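Local coordinates for protein iodotyrosine deiodinase (Thermotoga neapolitana, PDB 6Q1B) that catalyses the FMN-dependent reductive dehalogenation of halotyrosines such as 3-iodo-L-tyrosine and 3,5-diiodo-L-tyrosine, releasing L-tyrosine and halide, at residues V136-P141 / E159-V164; S67-Y72 / F88-P93. One frame throughout, in Å; residues are numbered along the deposited sequence.

Contact 1: residues V136-P141 / E159-V164; sequences VPYTPP and EVILPV. With FMN (flavin mononucleotide), chain C; YOF (3-fluorotyrosine), chain D.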
ATOM      1  N   VAL A 136       8.806   1.442  11.039  1.00 14.21           N
ATOM      2  CA  VAL A 136       8.509   2.761  10.550  1.00 15.81           C
ATOM      3  C   VAL A 136       8.850   2.704   9.076  1.00 13.44           C
ATOM      4  O   VAL A 136       9.879   2.168   8.710  1.00 15.84           O
ATOM      5  CB  VAL A 136       9.292   3.844  11.280  1.00 17.95           C
ATOM      6  CG1 VAL A 136      10.757   3.512  11.351  1.00 13.81           C
ATOM      7  CG2 VAL A 136       9.052   5.194  10.616  1.00 14.35           C
ATOM      8  N   PRO A 137       7.963   3.209   8.227  1.00 13.26           N
ATOM      9  CA  PRO A 137       8.297   3.260   6.817  1.00 13.74           C
ATOM     10  C   PRO A 137       9.253   4.403   6.637  1.00 16.13           C
ATOM     11  O   PRO A 137       8.861   5.544   6.561  1.00 26.46           O
ATOM     12  CB  PRO A 137       6.959   3.509   6.139  1.00 14.59           C
ATOM     13  CG  PRO A 137       5.954   3.119   7.137  1.00 15.95           C
ATOM     14  CD  PRO A 137       6.540   3.488   8.437  1.00 18.32           C
ATOM     15  N   TYR A 138      10.521   4.096   6.623  1.00 14.24           N
ATOM     16  CA  TYR A 138      11.479   5.160   6.596  1.00 15.24           C
ATOM     17  C   TYR A 138      11.866   5.415   5.157  1.00 17.20           C
ATOM     18  O   TYR A 138      12.262   4.516   4.442  1.00 15.12           O
ATOM     19  CB  TYR A 138      12.694   4.834   7.434  1.00 13.36           C
ATOM     20  CG  TYR A 138      13.719   5.886   7.219  1.00 13.48           C
ATOM     21  CD1 TYR A 138      13.467   7.203   7.579  1.00 15.80           C
ATOM     22  CD2 TYR A 138      14.909   5.598   6.585  1.00 13.37           C
ATOM     23  CE1 TYR A 138      14.385   8.183   7.326  1.00 16.50           C
ATOM     24  CE2 TYR A 138      15.823   6.566   6.322  1.00 13.29           C
ATOM     25  CZ  TYR A 138      15.568   7.857   6.715  1.00 18.26           C
ATOM     26  OH  TYR A 138      16.475   8.825   6.452  1.00 18.19           O
ATOM     27  N   THR A 139      11.775   6.675   4.758  1.00 17.04           N
ATOM     28  CA  THR A 139      11.999   7.062   3.389  1.00 24.05           C
ATOM     29  C   THR A 139      12.954   8.238   3.402  1.00 20.83           C
ATOM     30  O   THR A 139      12.534   9.376   3.592  1.00 22.40           O
ATOM     31  CB  THR A 139      10.695   7.446   2.694  1.00 33.99           C
ATOM     32  OG1 THR A 139      10.031   8.438   3.479  1.00 28.85           O
ATOM     33  CG2 THR A 139       9.775   6.242   2.557  1.00 36.66           C
ATOM     34  N   PRO A 140      14.251   7.969   3.254  1.00 24.75           N
ATOM     35  CA  PRO A 140      15.221   9.058   3.180  1.00 22.71           C
ATOM     36  C   PRO A 140      14.990   9.850   1.908  1.00 23.01           C
ATOM     37  O   PRO A 140      14.363   9.340   0.991  1.00 19.81           O
ATOM     38  CB  PRO A 140      16.559   8.338   3.143  1.00 23.64           C
ATOM     39  CG  PRO A 140      16.233   7.020   2.509  1.00 20.07           C
ATOM     40  CD  PRO A 140      14.869   6.667   2.998  1.00 20.79           C
ATOM     41  N   PRO A 141      15.504  11.074   1.841  1.00 22.88           N
ATOM     42  CA  PRO A 141      15.252  11.909   0.664  1.00 35.46           C
ATOM     43  C   PRO A 141      15.763  11.273  -0.613  1.00 40.50           C
ATOM     44  O   PRO A 141      15.178  11.464  -1.680  1.00 54.05           O
ATOM     45  CB  PRO A 141      16.030  13.193   0.960  1.00 32.74           C
ATOM     46  CG  PRO A 141      16.266  13.195   2.389  1.00 26.47           C
ATOM     47  CD  PRO A 141      16.265  11.782   2.875  1.00 25.60           C
ATOM     48  N   GLU A 159      11.977   0.989  -2.136  1.00 12.60           N
ATOM     49  CA  GLU A 159      10.781   1.742  -1.820  1.00 11.80           C
ATOM     50  C   GLU A 159      10.819   2.291  -0.442  1.00 11.35           C
ATOM     51  O   GLU A 159      10.398   3.436  -0.172  1.00 14.41           O
ATOM     52  CB  GLU A 159       9.555   0.869  -1.944  1.00 12.83           C
ATOM     53  CG  GLU A 159       9.261   0.500  -3.381  1.00 12.12           C
ATOM     54  CD  GLU A 159       8.791   1.661  -4.198  1.00 14.80           C
ATOM     55  OE1 GLU A 159       8.430   2.709  -3.635  1.00 15.81           O
ATOM     56  OE2 GLU A 159       8.802   1.548  -5.428  1.00 15.02           O
ATOM     57  N   VAL A 160      11.266   1.463   0.469  1.00 13.21           N
ATOM     58  CA  VAL A 160      11.201   1.852   1.857  1.00 11.57           C
ATOM     59  C   VAL A 160      12.172   1.045   2.644  1.00 14.80           C
ATOM     60  O   VAL A 160      12.461  -0.091   2.315  1.00 13.18           O
ATOM     61  CB  VAL A 160       9.792   1.665   2.415  1.00 11.82           C
ATOM     62  CG1 VAL A 160       9.344   0.231   2.324  1.00 13.85           C
ATOM     63  CG2 VAL A 160       9.708   2.185   3.828  1.00 14.28           C
ATOM     64  N   ILE A 161      12.694   1.664   3.678  1.00 12.18           N
ATOM     65  CA  ILE A 161      13.479   1.000   4.694  1.00 12.40           C
ATOM     66  C   ILE A 161      12.585   0.855   5.872  1.00 14.47           C
ATOM     67  O   ILE A 161      12.123   1.851   6.412  1.00 14.89           O
ATOM     68  CB  ILE A 161      14.704   1.815   5.058  1.00 13.45           C
ATOM     69  CG1 ILE A 161      15.597   1.968   3.836  1.00 13.36           C
ATOM     70  CG2 ILE A 161      15.469   1.157   6.215  1.00 15.49           C
ATOM     71  CD1 ILE A 161      16.650   3.051   4.021  1.00 17.06           C
ATOM     72  N   LEU A 162      12.317  -0.385   6.247  1.00 12.13           N
ATOM     73  CA  LEU A 162      11.499  -0.691   7.381  1.00 11.64           C
ATOM     74  C   LEU A 162      12.385  -1.208   8.472  1.00 12.79           C
ATOM     75  O   LEU A 162      12.716  -2.372   8.495  1.00 13.08           O
ATOM     76  CB  LEU A 162      10.439  -1.715   7.016  1.00 11.97           C
ATOM     77  CG  LEU A 162       9.352  -1.245   6.085  1.00 18.81           C
ATOM     78  CD1 LEU A 162       8.538  -2.429   5.669  1.00 20.31           C
ATOM     79  CD2 LEU A 162       8.484  -0.269   6.822  1.00 17.25           C
ATOM     80  N   PRO A 163      12.801  -0.341   9.386  1.00 13.74           N
ATOM     81  CA  PRO A 163      13.490  -0.910  10.534  1.00 13.23           C
ATOM     82  C   PRO A 163      12.506  -1.758  11.285  1.00 15.85           C
ATOM     83  O   PRO A 163      11.359  -1.359  11.431  1.00 16.75           O
ATOM     84  CB  PRO A 163      13.891   0.312  11.377  1.00 12.20           C
ATOM     85  CG  PRO A 163      13.674   1.493  10.472  1.00 16.23           C
ATOM     86  CD  PRO A 163      12.601   1.109   9.532  1.00 17.08           C
ATOM     87  N   VAL A 164      12.931  -2.915  11.728  1.00 14.07           N
ATOM     88  CA  VAL A 164      12.042  -3.819  12.398  1.00 13.87           C
ATOM     89  C   VAL A 164      12.727  -4.314  13.628  1.00 13.91           C
ATOM     90  O   VAL A 164      13.875  -4.733  13.599  1.00 14.99           O
ATOM     91  CB  VAL A 164      11.655  -5.002  11.510  1.00 15.13           C
ATOM     92  CG1 VAL A 164      10.839  -5.998  12.306  1.00 18.23           C
ATOM     93  CG2 VAL A 164      10.866  -4.522  10.302  1.00 14.18           C
TER
HETATM   94  N1  FMN C 301       8.545   8.365   9.546  1.00 11.74           N
HETATM   95  C2  FMN C 301       9.791   8.848   9.704  1.00 14.29           C
HETATM   96  O2  FMN C 301      10.216   9.054  10.833  1.00 16.39           O
HETATM   97  N3  FMN C 301      10.570   9.121   8.615  1.00 13.11           N
HETATM   98  C4  FMN C 301      10.134   8.886   7.341  1.00 12.51           C
HETATM   99  O4  FMN C 301      10.847   9.148   6.378  1.00 14.47           O
HETATM  100  C4A FMN C 301       8.863   8.397   7.177  1.00 12.79           C
HETATM  101  N5  FMN C 301       8.390   8.157   5.929  1.00 17.14           N
HETATM  102  C5A FMN C 301       7.149   7.616   5.779  1.00 14.23           C
HETATM  103  C6  FMN C 301       6.726   7.346   4.493  1.00 12.54           C
HETATM  104  C7  FMN C 301       5.479   6.795   4.297  1.00 11.39           C
HETATM  105  C7M FMN C 301       5.024   6.505   2.905  1.00 13.52           C
HETATM  106  C8  FMN C 301       4.683   6.529   5.400  1.00 11.41           C
HETATM  107  C8M FMN C 301       3.347   5.886   5.170  1.00 14.48           C
HETATM  108  C9  FMN C 301       5.106   6.783   6.705  1.00 10.70           C
HETATM  109  C9A FMN C 301       6.364   7.340   6.887  1.00 13.53           C
HETATM  110  N10 FMN C 301       6.835   7.633   8.156  1.00 14.20           N
HETATM  111  C10 FMN C 301       8.094   8.120   8.290  1.00 12.37           C
HETATM  112  C1' FMN C 301       6.037   7.365   9.378  1.00 11.18           C
HETATM  113  C2' FMN C 301       4.974   8.452   9.523  1.00 10.58           C
HETATM  114  O2' FMN C 301       5.562   9.607  10.084  1.00 12.89           O
HETATM  115  C3' FMN C 301       3.833   7.913  10.382  1.00 11.90           C
HETATM  116  O3' FMN C 301       3.194   6.859   9.695  1.00 12.32           O
HETATM  117  C4' FMN C 301       2.814   8.975  10.772  1.00 12.88           C
HETATM  118  O4' FMN C 301       3.487   9.874  11.625  1.00 13.83           O
HETATM  119  C5' FMN C 301       1.664   8.359  11.539  1.00 14.97           C
HETATM  120  O5' FMN C 301       2.209   7.650  12.623  1.00 13.27           O
HETATM  121  P   FMN C 301       1.236   6.899  13.630  1.00 16.85           P
HETATM  122  O1P FMN C 301       2.115   6.416  14.804  1.00 13.63           O
HETATM  123  O2P FMN C 301       0.588   5.712  12.915  1.00 13.69           O
HETATM  124  O3P FMN C 301       0.207   7.944  14.053  1.00 13.81           O
HETATM  125  N   YOF D 302      12.350  11.329   6.088  1.00 14.72           N
HETATM  126  CA  YOF D 302      12.504  12.450   6.960  1.00 18.91           C
HETATM  127  C   YOF D 302      12.710  11.900   8.349  1.00 16.72           C
HETATM  128  O   YOF D 302      12.889  12.817   9.310  1.00 18.52           O
HETATM  129  OXT YOF D 302      12.681  10.715   8.650  1.00 15.18           O
HETATM  130  CB  YOF D 302      11.259  13.321   7.002  1.00 15.88           C
HETATM  131  CG  YOF D 302       9.975  12.623   7.268  1.00 13.09           C
HETATM  132  CD1 YOF D 302       9.071  12.464   6.213  1.00 17.55           C
HETATM  133  CD2 YOF D 302       9.617  12.199   8.555  1.00 12.62           C
HETATM  134  CE1 YOF D 302       7.833  11.869   6.472  1.00 18.29           C
HETATM  135  CE2 YOF D 302       8.389  11.595   8.817  1.00 12.35           C
HETATM  136  CZ  YOF D 302       7.503  11.417   7.755  1.00 11.21           C
HETATM  137  OH  YOF D 302       6.310  10.838   7.999  1.00 15.01           O
HETATM  138  F   YOF D 302       6.939  11.671   5.483  1.00 29.14           F
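Tyr138 and Ile161 form a single antiparallel hydrogen-bonded pair, joining the loop beyond strand 134-135 to strand 156-165 in the central sheet of this nitroreductase fold. Tyr138 N gives to Ile161 O at 2.8 Å, and Ile161 N returns a straighter bond, 165° at the hydrogen, to Tyr138 O. The tight packing lies around Val136 and Pro137: Val136 CG1 meets Pro163 CD at 3.5 Å, while Val160 CG2 and Leu162 CD2 both press on Pro137 CA. Toward Pro140 the fit slackens, with Pro140 CD 4.2 Å from Ile161 CD1, and Pro141, at the solvent side, makes no contact with 159-164. With chi1 at 172° Tyr138 CG stands anti to the backbone N, and this lays the ring alongside Ile161, pointing the same way; Ile161 CD1 sits at the ring's edge, near its plane, and Tyr138 OH is hydrogen-bonded to Glu68 OE2. A phenylalanine in place of this tyrosine would probably leave the Glu68 carboxylate without one of its hydrogen-bond partners and freer to turn. The loop's other side faces the flavin. Val136 CG2 approaches FMN N1, Thr139 OG1 lies within bonding distance of both FMN N5 and FMN O4, and Thr139 N donates to FMN O4 at 3.1 Å.

Contact 2: residues S67-Y72 / F88-P93; sequences SEKTFY and FTWRKP. With YOF (3-fluorotyrosine), chain D.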
ATOM      1  N   SER A  67      21.625  12.593   3.912  1.00 15.77           N
ATOM      2  CA  SER A  67      20.577  12.977   2.998  1.00 17.53           C
ATOM      3  C   SER A  67      19.525  13.742   3.774  1.00 18.25           C
ATOM      4  O   SER A  67      19.085  14.787   3.334  1.00 20.73           O
ATOM      5  CB  SER A  67      19.983  11.737   2.332  1.00 33.30           C
ATOM      6  OG  SER A  67      18.977  12.085   1.407  1.00 48.98           O
ATOM      7  N   GLU A  68      19.153  13.218   4.938  1.00 18.58           N
ATOM      8  CA  GLU A  68      18.200  13.892   5.806  1.00 16.71           C
ATOM      9  C   GLU A  68      18.702  15.238   6.229  1.00 16.67           C
ATOM     10  O   GLU A  68      17.969  16.214   6.228  1.00 19.42           O
ATOM     11  CB  GLU A  68      17.899  13.081   7.059  1.00 18.36           C
ATOM     12  CG  GLU A  68      17.157  11.805   6.781  1.00 19.18           C
ATOM     13  CD  GLU A  68      15.768  12.008   6.245  1.00 18.71           C
ATOM     14  OE1 GLU A  68      15.360  13.161   5.941  1.00 19.24           O
ATOM     15  OE2 GLU A  68      15.066  10.981   6.113  1.00 17.37           O
ATOM     16  N   LYS A  69      19.961  15.304   6.595  1.00 14.93           N
ATOM     17  CA  LYS A  69      20.490  16.562   7.090  1.00 17.42           C
ATOM     18  C   LYS A  69      20.322  17.660   6.054  1.00 19.64           C
ATOM     19  O   LYS A  69      19.883  18.763   6.362  1.00 19.95           O
ATOM     20  CB  LYS A  69      21.941  16.391   7.449  1.00 18.23           C
ATOM     21  CG  LYS A  69      22.461  17.534   8.273  1.00 17.72           C
ATOM     22  CD  LYS A  69      23.833  17.171   8.764  1.00 20.39           C
ATOM     23  CE  LYS A  69      24.347  18.176   9.733  1.00 21.42           C
ATOM     24  NZ  LYS A  69      24.564  19.513   9.111  1.00 22.32           N
ATOM     25  N   THR A  70      20.661  17.347   4.816  1.00 18.63           N
ATOM     26  CA  THR A  70      20.507  18.303   3.730  1.00 21.90           C
ATOM     27  C   THR A  70      19.021  18.646   3.563  1.00 22.13           C
ATOM     28  O   THR A  70      18.635  19.805   3.394  1.00 24.21           O
ATOM     29  CB  THR A  70      21.107  17.730   2.434  1.00 26.13           C
ATOM     30  OG1 THR A  70      22.524  17.617   2.610  1.00 29.95           O
ATOM     31  CG2 THR A  70      20.834  18.623   1.249  1.00 29.96           C
ATOM     32  N   PHE A  71      18.184  17.630   3.655  1.00 18.43           N
ATOM     33  CA  PHE A  71      16.762  17.802   3.471  1.00 17.39           C
ATOM     34  C   PHE A  71      16.209  18.715   4.552  1.00 21.91           C
ATOM     35  O   PHE A  71      15.390  19.587   4.263  1.00 22.68           O
ATOM     36  CB  PHE A  71      16.054  16.446   3.473  1.00 19.46           C
ATOM     37  CG  PHE A  71      14.608  16.527   3.809  1.00 25.72           C
ATOM     38  CD1 PHE A  71      13.670  16.758   2.828  1.00 36.18           C
ATOM     39  CD2 PHE A  71      14.186  16.389   5.115  1.00 25.32           C
ATOM     40  CE1 PHE A  71      12.340  16.838   3.145  1.00 32.12           C
ATOM     41  CE2 PHE A  71      12.853  16.468   5.428  1.00 27.58           C
ATOM     42  CZ  PHE A  71      11.938  16.698   4.446  1.00 25.36           C
ATOM     43  N   TYR A  72      16.680  18.537   5.783  1.00 17.55           N
ATOM     44  CA  TYR A  72      16.218  19.378   6.891  1.00 18.59           C
ATOM     45  C   TYR A  72      16.654  20.804   6.729  1.00 22.11           C
ATOM     46  O   TYR A  72      15.988  21.714   7.210  1.00 20.25           O
ATOM     47  CB  TYR A  72      16.701  18.813   8.216  1.00 15.55           C
ATOM     48  CG  TYR A  72      15.706  17.814   8.731  1.00 17.70           C
ATOM     49  CD1 TYR A  72      15.730  16.485   8.304  1.00 18.50           C
ATOM     50  CD2 TYR A  72      14.673  18.212   9.563  1.00 18.89           C
ATOM     51  CE1 TYR A  72      14.802  15.597   8.750  1.00 20.56           C
ATOM     52  CE2 TYR A  72      13.742  17.341   9.999  1.00 17.37           C
ATOM     53  CZ  TYR A  72      13.792  16.036   9.589  1.00 16.63           C
ATOM     54  OH  TYR A  72      12.844  15.173  10.038  1.00 19.23           O
ATOM     55  N   PHE A  88      11.306  16.340  14.923  1.00 19.29           N
ATOM     56  CA  PHE A  88      12.108  15.456  14.100  1.00 17.69           C
ATOM     57  C   PHE A  88      13.431  16.086  13.779  1.00 16.70           C
ATOM     58  O   PHE A  88      13.555  17.310  13.670  1.00 19.53           O
ATOM     59  CB  PHE A  88      11.400  15.142  12.788  1.00 22.98           C
ATOM     60  CG  PHE A  88      10.350  14.095  12.897  1.00 28.57           C
ATOM     61  CD1 PHE A  88       9.184  14.329  13.573  1.00 30.42           C
ATOM     62  CD2 PHE A  88      10.531  12.876  12.301  1.00 31.28           C
ATOM     63  CE1 PHE A  88       8.217  13.360  13.657  1.00 34.62           C
ATOM     64  CE2 PHE A  88       9.572  11.917  12.385  1.00 24.84           C
ATOM     65  CZ  PHE A  88       8.420  12.152  13.063  1.00 22.59           C
ATOM     66  N   THR A  89      14.440  15.252  13.577  1.00 20.42           N
ATOM     67  CA  THR A  89      15.681  15.763  13.046  1.00 14.54           C
ATOM     68  C   THR A  89      16.210  14.761  12.074  1.00 16.41           C
ATOM     69  O   THR A  89      15.600  13.732  11.823  1.00 20.60           O
ATOM     70  CB  THR A  89      16.747  16.019  14.114  1.00 19.21           C
ATOM     71  OG1 THR A  89      17.279  14.778  14.580  1.00 29.71           O
ATOM     72  CG2 THR A  89      16.155  16.764  15.255  1.00 24.67           C
ATOM     73  N   TRP A  90      17.363  15.087  11.526  1.00 17.85           N
ATOM     74  CA  TRP A  90      17.946  14.275  10.466  1.00 19.25           C
ATOM     75  C   TRP A  90      18.612  13.036  11.011  1.00 18.20           C
ATOM     76  O   TRP A  90      18.976  12.149  10.251  1.00 17.30           O
ATOM     77  CB  TRP A  90      18.957  15.094   9.682  1.00 17.42           C
ATOM     78  CG  TRP A  90      19.968  15.756  10.559  1.00 14.68           C
ATOM     79  CD1 TRP A  90      19.867  16.991  11.127  1.00 20.30           C
ATOM     80  CD2 TRP A  90      21.236  15.238  10.966  1.00 14.84           C
ATOM     81  NE1 TRP A  90      20.977  17.261  11.866  1.00 23.26           N
ATOM     82  CE2 TRP A  90      21.835  16.202  11.793  1.00 19.18           C
ATOM     83  CE3 TRP A  90      21.918  14.046  10.721  1.00 21.26           C
ATOM     84  CZ2 TRP A  90      23.081  16.030  12.356  1.00 17.52           C
ATOM     85  CZ3 TRP A  90      23.153  13.875  11.288  1.00 18.80           C
ATOM     86  CH2 TRP A  90      23.726  14.850  12.101  1.00 18.00           C
ATOM     87  N   ARG A  91      18.818  12.989  12.318  1.00 18.29           N
ATOM     88  CA  ARG A  91      19.472  11.852  12.933  1.00 16.17           C
ATOM     89  C   ARG A  91      18.491  10.703  12.909  1.00 20.56           C
ATOM     90  O   ARG A  91      17.323  10.880  13.198  1.00 16.68           O
ATOM     91  CB  ARG A  91      19.894  12.157  14.362  1.00 21.32           C
ATOM     92  CG  ARG A  91      20.862  13.323  14.457  1.00 27.60           C
ATOM     93  CD  ARG A  91      20.755  14.057  15.787  1.00 31.28           C
ATOM     94  NE  ARG A  91      21.619  15.244  15.799  1.00 33.98           N
ATOM     95  CZ  ARG A  91      21.255  16.454  15.383  1.00 50.62           C
ATOM     96  NH1 ARG A  91      20.025  16.664  14.923  1.00 61.86           N
ATOM     97  NH2 ARG A  91      22.125  17.461  15.430  1.00 44.81           N
ATOM     98  N   LYS A  92      18.975   9.527  12.558  1.00 19.47           N
ATOM     99  CA  LYS A  92      18.125   8.351  12.433  1.00 21.35           C
ATOM    100  C   LYS A  92      18.746   7.182  13.152  1.00 15.08           C
ATOM    101  O   LYS A  92      19.148   6.203  12.533  1.00 16.62           O
ATOM    102  CB  LYS A  92      17.907   8.009  10.975  1.00 20.42           C
ATOM    103  CG  LYS A  92      17.319   9.134  10.172  1.00 16.47           C
ATOM    104  CD  LYS A  92      15.935   9.570  10.704  1.00 16.21           C
ATOM    105  CE  LYS A  92      15.541  10.912  10.187  1.00 19.47           C
ATOM    106  NZ  LYS A  92      14.401  11.492  10.966  1.00 20.34           N
ATOM    107  N   PRO A  93      18.820   7.260  14.468  1.00 19.39           N
ATOM    108  CA  PRO A  93      19.485   6.228  15.265  1.00 17.78           C
ATOM    109  C   PRO A  93      18.809   4.874  15.104  1.00 21.55           C
ATOM    110  O   PRO A  93      19.466   3.855  15.274  1.00 23.36           O
ATOM    111  CB  PRO A  93      19.365   6.756  16.701  1.00 25.87           C
ATOM    112  CG  PRO A  93      18.285   7.781  16.657  1.00 24.77           C
ATOM    113  CD  PRO A  93      18.322   8.373  15.301  1.00 18.59           C
TER
HETATM  114  N   YOF D 302      12.350  11.329   6.088  1.00 14.72           N
HETATM  115  CA  YOF D 302      12.504  12.450   6.960  1.00 18.91           C
HETATM  116  C   YOF D 302      12.710  11.900   8.349  1.00 16.72           C
HETATM  117  O   YOF D 302      12.889  12.817   9.310  1.00 18.52           O
HETATM  118  OXT YOF D 302      12.681  10.715   8.650  1.00 15.18           O
HETATM  119  CB  YOF D 302      11.259  13.321   7.002  1.00 15.88           C
HETATM  120  CG  YOF D 302       9.975  12.623   7.268  1.00 13.09           C
HETATM  121  CD1 YOF D 302       9.071  12.464   6.213  1.00 17.55           C
HETATM  122  CD2 YOF D 302       9.617  12.199   8.555  1.00 12.62           C
HETATM  123  CE1 YOF D 302       7.833  11.869   6.472  1.00 18.29           C
HETATM  124  CE2 YOF D 302       8.389  11.595   8.817  1.00 12.35           C
HETATM  125  CZ  YOF D 302       7.503  11.417   7.755  1.00 11.21           C
HETATM  126  OH  YOF D 302       6.310  10.838   7.999  1.00 15.01           O
HETATM  127  F   YOF D 302       6.939  11.671   5.483  1.00 29.14           F
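Lys69 lies along the indole of Trp90, the two side chains running the same way. Lys69 CB starts over the CG-CD2 side of the indole, 3.7 Å from Trp90 CG. Lys69 CG then sits almost exactly over the centroid of the Trp90 five-membered ring, 3.6 Å away and 4° off the normal, a CH-pi contact. Lys69 CD comes above the middle of the indole, and Lys69 CE reaches the six-membered ring at 3.6 Å from Trp90 CZ2. Only at chi4 does the chain bend, and Lys69 NZ turns to a long, weak ion pair with Glu73. Arg91 covers the other face of the indole, so the ring is sandwiched between two basic side chains.

The helix 54-74 and the loop before helix 94-97 here form the part of the active site that holds the amino acid end of the substrate, occupied by 3-fluorotyrosine. Glu68, Tyr72 and Lys92 are known to bind 3-iodo-L-tyrosine and L-tyrosine. The ligand N donates to Glu68 OE2, which Tyr138 OH shares, at 2.7 Å. On the carboxylate side, Tyr72 OH makes a very short bond to ligand O, which lies at the edge of the Tyr72 ring, in its plane. Lys92 NZ also gives to ligand O, at 2.6 Å, and more weakly to ligand OXT. The backbone of Thr89 and Trp90 lies over one face of the Tyr72 ring, and Thr89 O takes a bond from Lys92 NZ at 2.7 Å, nearly along the C=O axis, which steadies the ammonium beside the carboxylate.

Overall arrangement
Contact 1 is wholly buried near the centre of the chain; contact 2 is only partly buried, its centre about 16 Å from the centre of the chain. The first joins a loop to a sheet strand through paired backbone hydrogen bonds and aliphatic packing. In the second, no hydrogen bond runs between 67-72 and 88-93, which meet through aromatic packing and a common ligand. Both touch 3-fluorotyrosine, with the flavin lying against the 136-141 loop and also touching Phe88. They join directly through a probable hydrogen bond of 2.6 Å between Tyr138 OH and Glu68 OE2, and Pro141 packs against Ser67, Glu68 and Phe71. The second subunit completes the ligand site through Met41 N.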